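Side-chain contacts in phosphoribosylaminoimidazole carboxylase, ATPase subunit (PDB 3AX6), which probably catalyses the ATP-dependent conversion of 5-aminoimidazole ribonucleotide and bicarbonate to N5-carboxyaminoimidazole ribonucleotide in purine biosynthesis: residues E320-I325 / K365-V370; K14-E19 / V65-L70; P92-I97 / E233-V238. All coordinates share one frame; numbering follows the deposited sequence.

Contact 1: E320-I325 / K365-V370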
# COMPACT_ATOMS: atom_id res chain seq x y z
N GLU A 320 20.83 -4.27 1.64
CA GLU A 320 20.96 -5.09 2.85
C GLU A 320 21.34 -4.29 4.09
O GLU A 320 20.76 -4.46 5.17
CB GLU A 320 21.97 -6.22 2.64
CG GLU A 320 21.44 -7.38 1.81
CD GLU A 320 21.85 -8.72 2.38
OE1 GLU A 320 21.64 -8.92 3.59
OE2 GLU A 320 22.36 -9.58 1.64
N GLU A 321 22.33 -3.42 3.93
CA GLU A 321 22.80 -2.60 5.03
C GLU A 321 21.68 -1.65 5.45
O GLU A 321 21.48 -1.40 6.63
CB GLU A 321 24.02 -1.80 4.57
CG GLU A 321 24.86 -1.17 5.67
CD GLU A 321 26.00 -0.34 5.11
OE1 GLU A 321 26.42 -0.59 3.97
OE2 GLU A 321 26.50 0.57 5.82
N ALA A 322 20.95 -1.15 4.46
CA ALA A 322 19.85 -0.23 4.73
C ALA A 322 18.67 -0.92 5.40
O ALA A 322 18.14 -0.42 6.39
CB ALA A 322 19.39 0.43 3.43
N LEU A 323 18.26 -2.07 4.87
CA LEU A 323 17.13 -2.79 5.45
C LEU A 323 17.45 -3.33 6.84
O LEU A 323 16.55 -3.78 7.55
CB LEU A 323 16.69 -3.93 4.54
CG LEU A 323 15.94 -3.57 3.25
CD1 LEU A 323 15.56 -4.87 2.53
CD2 LEU A 323 14.68 -2.74 3.57
N ALA A 324 18.72 -3.28 7.22
CA ALA A 324 19.14 -3.76 8.53
C ALA A 324 18.71 -2.74 9.58
O ALA A 324 18.71 -3.03 10.78
CB ALA A 324 20.65 -3.96 8.58
N ILE A 325 18.35 -1.55 9.12
CA ILE A 325 17.90 -0.49 10.02
C ILE A 325 16.39 -0.64 10.27
O ILE A 325 15.59 -0.51 9.35
CB ILE A 325 18.19 0.91 9.41
CG1 ILE A 325 19.67 1.02 9.05
CG2 ILE A 325 17.80 2.00 10.41
CD1 ILE A 325 20.08 2.37 8.48
N LYS A 365 20.80 7.46 4.14
CA LYS A 365 20.84 8.32 2.95
C LYS A 365 22.19 8.19 2.24
O LYS A 365 22.30 8.50 1.05
CB LYS A 365 20.59 9.78 3.35
CG LYS A 365 20.74 10.79 2.21
CD LYS A 365 20.33 12.19 2.67
CE LYS A 365 20.68 13.24 1.63
NZ LYS A 365 20.09 12.95 0.29
N LYS A 366 23.20 7.74 2.97
CA LYS A 366 24.55 7.57 2.42
C LYS A 366 24.79 6.15 1.96
O LYS A 366 25.75 5.88 1.23
CB LYS A 366 25.59 7.95 3.47
CG LYS A 366 25.50 9.39 3.94
CD LYS A 366 26.46 9.66 5.08
CE LYS A 366 26.34 11.09 5.56
NZ LYS A 366 27.19 11.35 6.76
N ILE A 367 23.92 5.23 2.39
CA ILE A 367 24.04 3.82 2.06
C ILE A 367 23.23 3.39 0.83
O ILE A 367 23.74 2.69 -0.04
CB ILE A 367 23.60 2.96 3.27
CG1 ILE A 367 24.52 3.25 4.46
CG2 ILE A 367 23.59 1.48 2.92
CD1 ILE A 367 24.14 2.51 5.73
N LEU A 368 21.97 3.81 0.78
CA LEU A 368 21.10 3.48 -0.35
C LEU A 368 21.43 4.37 -1.53
O LEU A 368 21.45 5.59 -1.40
CB LEU A 368 19.63 3.69 0.04
CG LEU A 368 18.85 2.44 0.42
CD1 LEU A 368 17.40 2.81 0.72
CD2 LEU A 368 18.93 1.43 -0.72
N LYS A 369 21.68 3.77 -2.68
CA LYS A 369 22.00 4.55 -3.87
C LYS A 369 21.55 3.90 -5.17
O LYS A 369 21.73 2.70 -5.37
CB LYS A 369 23.51 4.82 -3.91
CG LYS A 369 24.00 5.59 -2.71
CD LYS A 369 25.43 6.09 -2.87
CE LYS A 369 25.83 6.95 -1.67
NZ LYS A 369 24.86 8.06 -1.45
N VAL A 370 20.94 4.70 -6.03
CA VAL A 370 20.47 4.22 -7.32
C VAL A 370 21.61 4.45 -8.31
O VAL A 370 22.03 5.57 -8.54
CB VAL A 370 19.24 4.99 -7.80
CG1 VAL A 370 18.79 4.47 -9.16
CG2 VAL A 370 18.13 4.87 -6.77
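The apolar part of the contact starts at Ala-322, whose methyl group meets the branch point of Leu-368: CB lies 3.7 Å from CG of that leucine. Leu-368 begins by running past the helix rather than at it; its chi1 of -99° is well off a staggered position and brings CG and CD1 nearer to the alanine methyl. Ile-367 approaches the same alanine more loosely, its CG2 standing 4.4 Å from Ala-322 CB. Ala-322 and Leu-368 are buried, and the backbones come nearest at Ala-322 and Ile-367, where the CA atoms are 6.4 Å apart.

This pairing sets a short helix of the PurK C-terminal domain against the turn that precedes a strand. Helix 319-323 follows strand 314-317, which forms a two-stranded antiparallel sheet with strand 369-372, while the turn at Lys-366 and Ile-367 comes off the end of helix 354-364. Leu-368 also rests on Phe-347 and Leu-304 of the large antiparallel sheet. On another side of the short helix, Leu-323 packs on Arg-283 of the second subunit.

The remaining contacts set a charged side chain against an apolar one. Glu-321 swings CG anti to its backbone nitrogen (chi1 -165°) and stays extended, so its whole length lies across Ile-367 at about a right angle. Glu-321 CB sits 3.7 Å from Ile-367 CG2. Farther out, the carboxylate lies against both branches of the isoleucine: Glu-321 OE1 is 3.7 Å from Ile-367 CG2, and Glu-321 OE2 comes within 3.1 Å of Ile-367 CD1, a close approach for an oxygen and a methyl group. The two segments share no hydrogen bond, and this carboxylate, on an exposed residue, meets only carbon of the 365-370 segment.

Contact 2: K14-E19 / V65-L70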
# COMPACT_ATOMS: atom_id res chain seq x y z
N LYS A 14 0.51 6.79 -10.95
CA LYS A 14 0.51 5.35 -10.75
C LYS A 14 -0.00 5.05 -9.36
O LYS A 14 -0.84 4.18 -9.17
CB LYS A 14 1.92 4.79 -10.92
CG LYS A 14 2.03 3.31 -10.57
CD LYS A 14 3.44 2.80 -10.81
CE LYS A 14 3.59 1.34 -10.44
NZ LYS A 14 4.91 0.86 -10.93
N MSE A 15 0.51 5.79 -8.38
CA MSE A 15 0.11 5.61 -6.99
C MSE A 15 -1.37 5.94 -6.82
O MSE A 15 -2.07 5.30 -6.03
CB MSE A 15 1.00 6.46 -6.08
CG MSE A 15 2.46 6.05 -6.20
SE MSE A 15 3.76 7.17 -5.29
CE MSE A 15 3.70 6.29 -3.57
N MSE A 16 -1.86 6.93 -7.58
CA MSE A 16 -3.28 7.29 -7.53
C MSE A 16 -4.07 6.14 -8.17
O MSE A 16 -5.09 5.69 -7.64
CB MSE A 16 -3.56 8.56 -8.35
CG MSE A 16 -2.99 9.86 -7.79
SE MSE A 16 -3.28 11.34 -9.04
CE MSE A 16 -5.13 11.05 -9.37
N THR A 17 -3.59 5.68 -9.32
CA THR A 17 -4.22 4.59 -10.05
C THR A 17 -4.44 3.37 -9.14
O THR A 17 -5.57 2.89 -9.02
CB THR A 17 -3.37 4.16 -11.28
OG1 THR A 17 -3.34 5.23 -12.24
CG2 THR A 17 -3.94 2.92 -11.92
N LEU A 18 -3.37 2.87 -8.52
CA LEU A 18 -3.49 1.70 -7.65
C LEU A 18 -4.54 1.91 -6.56
O LEU A 18 -5.42 1.08 -6.38
CB LEU A 18 -2.15 1.33 -7.00
CG LEU A 18 -1.07 0.59 -7.80
CD1 LEU A 18 -1.66 -0.62 -8.53
CD2 LEU A 18 -0.46 1.53 -8.80
N GLU A 19 -4.45 3.02 -5.84
CA GLU A 19 -5.41 3.29 -4.77
C GLU A 19 -6.83 3.39 -5.29
O GLU A 19 -7.77 3.01 -4.61
CB GLU A 19 -5.05 4.58 -4.03
CG GLU A 19 -3.90 4.44 -3.05
CD GLU A 19 -4.16 3.35 -2.01
OE1 GLU A 19 -5.27 3.34 -1.42
OE2 GLU A 19 -3.26 2.51 -1.79
N VAL A 65 -15.38 10.93 -13.48
CA VAL A 65 -14.60 11.95 -12.80
C VAL A 65 -13.19 11.91 -13.35
O VAL A 65 -12.62 10.84 -13.54
CB VAL A 65 -14.52 11.70 -11.28
CG1 VAL A 65 -13.44 12.59 -10.67
CG2 VAL A 65 -15.87 12.00 -10.62
N THR A 66 -12.64 13.09 -13.62
CA THR A 66 -11.29 13.19 -14.15
C THR A 66 -10.43 14.06 -13.24
O THR A 66 -10.89 15.06 -12.66
CB THR A 66 -11.29 13.80 -15.56
OG1 THR A 66 -12.11 13.00 -16.42
CG2 THR A 66 -9.88 13.84 -16.14
N THR A 67 -9.17 13.65 -13.11
CA THR A 67 -8.20 14.36 -12.29
C THR A 67 -6.85 14.31 -13.00
O THR A 67 -6.75 13.79 -14.11
CB THR A 67 -8.11 13.74 -10.89
OG1 THR A 67 -7.19 14.50 -10.08
CG2 THR A 67 -7.67 12.29 -10.97
N TYR A 68 -5.80 14.83 -12.36
CA TYR A 68 -4.49 14.86 -13.00
C TYR A 68 -3.33 14.76 -12.01
O TYR A 68 -3.50 15.02 -10.82
CB TYR A 68 -4.38 16.14 -13.82
CG TYR A 68 -5.02 17.35 -13.16
CD1 TYR A 68 -4.31 18.13 -12.24
CD2 TYR A 68 -6.34 17.70 -13.43
CE1 TYR A 68 -4.91 19.23 -11.61
CE2 TYR A 68 -6.95 18.79 -12.81
CZ TYR A 68 -6.23 19.55 -11.90
OH TYR A 68 -6.83 20.61 -11.26
N ASP A 69 -2.16 14.38 -12.51
CA ASP A 69 -0.99 14.24 -11.64
C ASP A 69 0.10 15.28 -11.92
O ASP A 69 1.20 15.19 -11.38
CB ASP A 69 -0.39 12.82 -11.73
CG ASP A 69 0.57 12.64 -12.89
OD1 ASP A 69 1.38 11.69 -12.86
OD2 ASP A 69 0.53 13.43 -13.85
N LEU A 70 -0.22 16.25 -12.77
CA LEU A 70 0.72 17.32 -13.10
C LEU A 70 -0.05 18.58 -13.49
O LEU A 70 -1.24 18.51 -13.80
CB LEU A 70 1.66 16.91 -14.25
CG LEU A 70 1.15 16.99 -15.69
CD1 LEU A 70 2.32 16.82 -16.65
CD2 LEU A 70 0.09 15.94 -15.94
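Met-16, a selenomethionine, is the residue of segment 14-19, on helix 11-22, that reaches segment 65-70. CG stands beside its backbone nitrogen and the chain runs straight to SE; there the bend at chi3 (49°) turns CE onto Thr-67. The two side chains meet tip to tip, Met-16 CE lying 3.2 Å from Thr-67 CG2, shorter than two methyl groups normally approach. Thr-67 meets CE with its methyl, while OG1, anti to the backbone nitrogen, is hydrogen-bonded to His-89 O and His-281 NE2. One atom back, Met-16 SE passes 4.1 Å from Tyr-68 O and 4.2 Å from Asp-69 CB. The carboxylate of Asp-69 itself accepts a hydrogen bond at OD1 from Gly-13 N in the first turn of helix 11-22. Next along, Thr-17 bonds through OG1 to Gly-13 O and packs on Ala-38 and Val-41. The arrangement is consistent with a Rossmann-like pre-ATP-grasp domain: helix 11-22 packs on one face of a parallel sheet in which strand 65-68 lies between strands 3-7 and 87-88. Ile-6 of strand 3-7 touches both Met-16 and Thr-67, while Phe-278 and His-281 of helix 277-285 close over Met-16 and helix 37-41 flanks Thr-17.

Contact 3: P92-I97 / E233-V238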
# COMPACT_ATOMS: atom_id res chain seq x y z
N PRO A 92 -10.51 23.23 -13.10
CA PRO A 92 -9.55 23.86 -14.01
C PRO A 92 -9.34 25.30 -13.57
O PRO A 92 -8.28 25.89 -13.80
CB PRO A 92 -10.26 23.77 -15.36
CG PRO A 92 -11.11 22.56 -15.22
CD PRO A 92 -11.67 22.73 -13.84
N TYR A 93 -10.37 25.87 -12.94
CA TYR A 93 -10.32 27.23 -12.43
C TYR A 93 -9.32 27.33 -11.28
O TYR A 93 -8.59 28.31 -11.16
CB TYR A 93 -11.72 27.66 -11.97
CG TYR A 93 -12.64 28.04 -13.10
CD1 TYR A 93 -12.48 29.25 -13.76
CD2 TYR A 93 -13.64 27.17 -13.53
CE1 TYR A 93 -13.30 29.60 -14.83
CE2 TYR A 93 -14.47 27.50 -14.61
CZ TYR A 93 -14.29 28.72 -15.26
OH TYR A 93 -15.07 29.07 -16.33
N THR A 94 -9.30 26.30 -10.43
CA THR A 94 -8.36 26.28 -9.32
C THR A 94 -6.97 26.12 -9.91
O THR A 94 -6.04 26.85 -9.56
CB THR A 94 -8.63 25.10 -8.36
OG1 THR A 94 -9.89 25.26 -7.72
CG2 THR A 94 -7.53 25.02 -7.30
N LEU A 95 -6.83 25.16 -10.82
CA LEU A 95 -5.57 24.90 -11.48
C LEU A 95 -5.08 26.21 -12.13
O LEU A 95 -3.89 26.54 -12.07
CB LEU A 95 -5.75 23.81 -12.53
CG LEU A 95 -4.50 23.32 -13.26
CD1 LEU A 95 -3.43 22.91 -12.25
CD2 LEU A 95 -4.86 22.15 -14.15
N GLU A 96 -6.02 26.95 -12.72
CA GLU A 96 -5.70 28.21 -13.38
C GLU A 96 -5.14 29.24 -12.40
O GLU A 96 -4.19 29.96 -12.71
CB GLU A 96 -6.97 28.75 -14.05
CG GLU A 96 -6.74 29.93 -14.97
CD GLU A 96 -8.00 30.30 -15.73
OE1 GLU A 96 -9.03 30.54 -15.07
OE2 GLU A 96 -7.96 30.36 -16.98
N ILE A 97 -5.74 29.32 -11.21
CA ILE A 97 -5.30 30.25 -10.17
C ILE A 97 -3.90 29.91 -9.66
O ILE A 97 -3.09 30.81 -9.43
CB ILE A 97 -6.27 30.23 -8.97
CG1 ILE A 97 -7.57 30.93 -9.34
CG2 ILE A 97 -5.62 30.91 -7.78
CD1 ILE A 97 -8.56 31.04 -8.18
N GLU A 233 -10.24 26.00 1.63
CA GLU A 233 -11.61 26.44 1.86
C GLU A 233 -11.93 27.62 0.94
O GLU A 233 -13.01 27.69 0.36
CB GLU A 233 -11.82 26.87 3.31
CG GLU A 233 -11.98 25.73 4.31
CD GLU A 233 -13.35 25.07 4.28
OE1 GLU A 233 -13.68 24.34 5.24
OE2 GLU A 233 -14.09 25.26 3.29
N ALA A 234 -10.99 28.55 0.82
CA ALA A 234 -11.19 29.72 -0.03
C ALA A 234 -11.31 29.26 -1.48
O ALA A 234 -12.13 29.77 -2.24
CB ALA A 234 -10.02 30.68 0.11
N LEU A 235 -10.49 28.29 -1.86
CA LEU A 235 -10.53 27.76 -3.21
C LEU A 235 -11.78 26.92 -3.42
O LEU A 235 -12.18 26.70 -4.56
CB LEU A 235 -9.31 26.85 -3.48
CG LEU A 235 -7.94 27.39 -3.89
CD1 LEU A 235 -8.11 28.44 -4.97
CD2 LEU A 235 -7.23 27.97 -2.70
N GLU A 236 -12.39 26.46 -2.33
CA GLU A 236 -13.55 25.57 -2.42
C GLU A 236 -13.00 24.36 -3.19
O GLU A 236 -13.67 23.76 -4.03
CB GLU A 236 -14.69 26.22 -3.21
CG GLU A 236 -15.61 27.09 -2.38
CD GLU A 236 -16.64 27.81 -3.23
OE1 GLU A 236 -17.58 28.39 -2.65
OE2 GLU A 236 -16.50 27.81 -4.47
N GLY A 237 -11.75 24.04 -2.88
CA GLY A 237 -11.08 22.94 -3.54
C GLY A 237 -11.71 21.58 -3.35
O GLY A 237 -12.35 21.31 -2.33
N VAL A 238 -11.51 20.74 -4.35
CA VAL A 238 -12.00 19.37 -4.35
C VAL A 238 -10.81 18.49 -4.71
O VAL A 238 -10.32 18.53 -5.84
CB VAL A 238 -13.13 19.16 -5.38
CG1 VAL A 238 -13.58 17.70 -5.38
CG2 VAL A 238 -14.31 20.08 -5.06
O HOH W 1 -11.11 22.65 -7.00
O HOH W 2 -11.21 27.64 -7.72
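Chi1 of -66° sets Thr-94 OG1 beside its backbone nitrogen and turns CG2 away from it, giving Leu-235 a methyl and a hydroxyl to face. Leu-235, with chi1 -82°, sends CG and CD1 across that methyl at a slant, and its CD1 is 4.2 Å from Thr-94 CG2. Ile-97, one helical turn on, slides past the leucine in the opposite direction; CD1 meets CD1 at 4.2 Å. Phe-107 of helix 101-110 touches both Ile-97 and Leu-235, extending the apolar cluster.

Polar groups meet through water. One water lies 2.7 Å from Thr-94 OG1 and gives a weak hydrogen bond of 3.4 Å to Leu-235 O. A second lies 3.0 Å from Thr-94 OG1 and accepts the N-H of Val-238 at 3.3 Å from its N. The single hydroxyl is thus linked to a carbonyl and an amide of the chain leaving helix 218-235.

That exit is a Schellman motif: Glu-236, at positive phi (60°), is its C-prime residue. The whole is a domain junction, helix 92-99 of the pre-ATP-grasp region set against the C-terminal end of an ATP-grasp helix.

How the contacts relate
Contacts 2 and 3 are neighbours, their centres about 18 Å apart, and they touch directly where Tyr-68 OH packs 3.6 Å from Leu-95 CB. Contact 2 lies within the pre-ATP-grasp region, whereas contact 3 joins that region to the ATP-grasp region. Of the three, contact 3 comes close to nucleotide-binding residues: the Ile-97 side chain is about 10 Å from that of Lys-101, which binds ADP, and about 9 Å from that of Glu-257, a predicted ATP ligand. Contact 1 stands apart, its centre about 30 Å from that of contact 2 and about 40 Å from that of contact 3, with contacts 1 and 3 on opposite sides of the chain's centre.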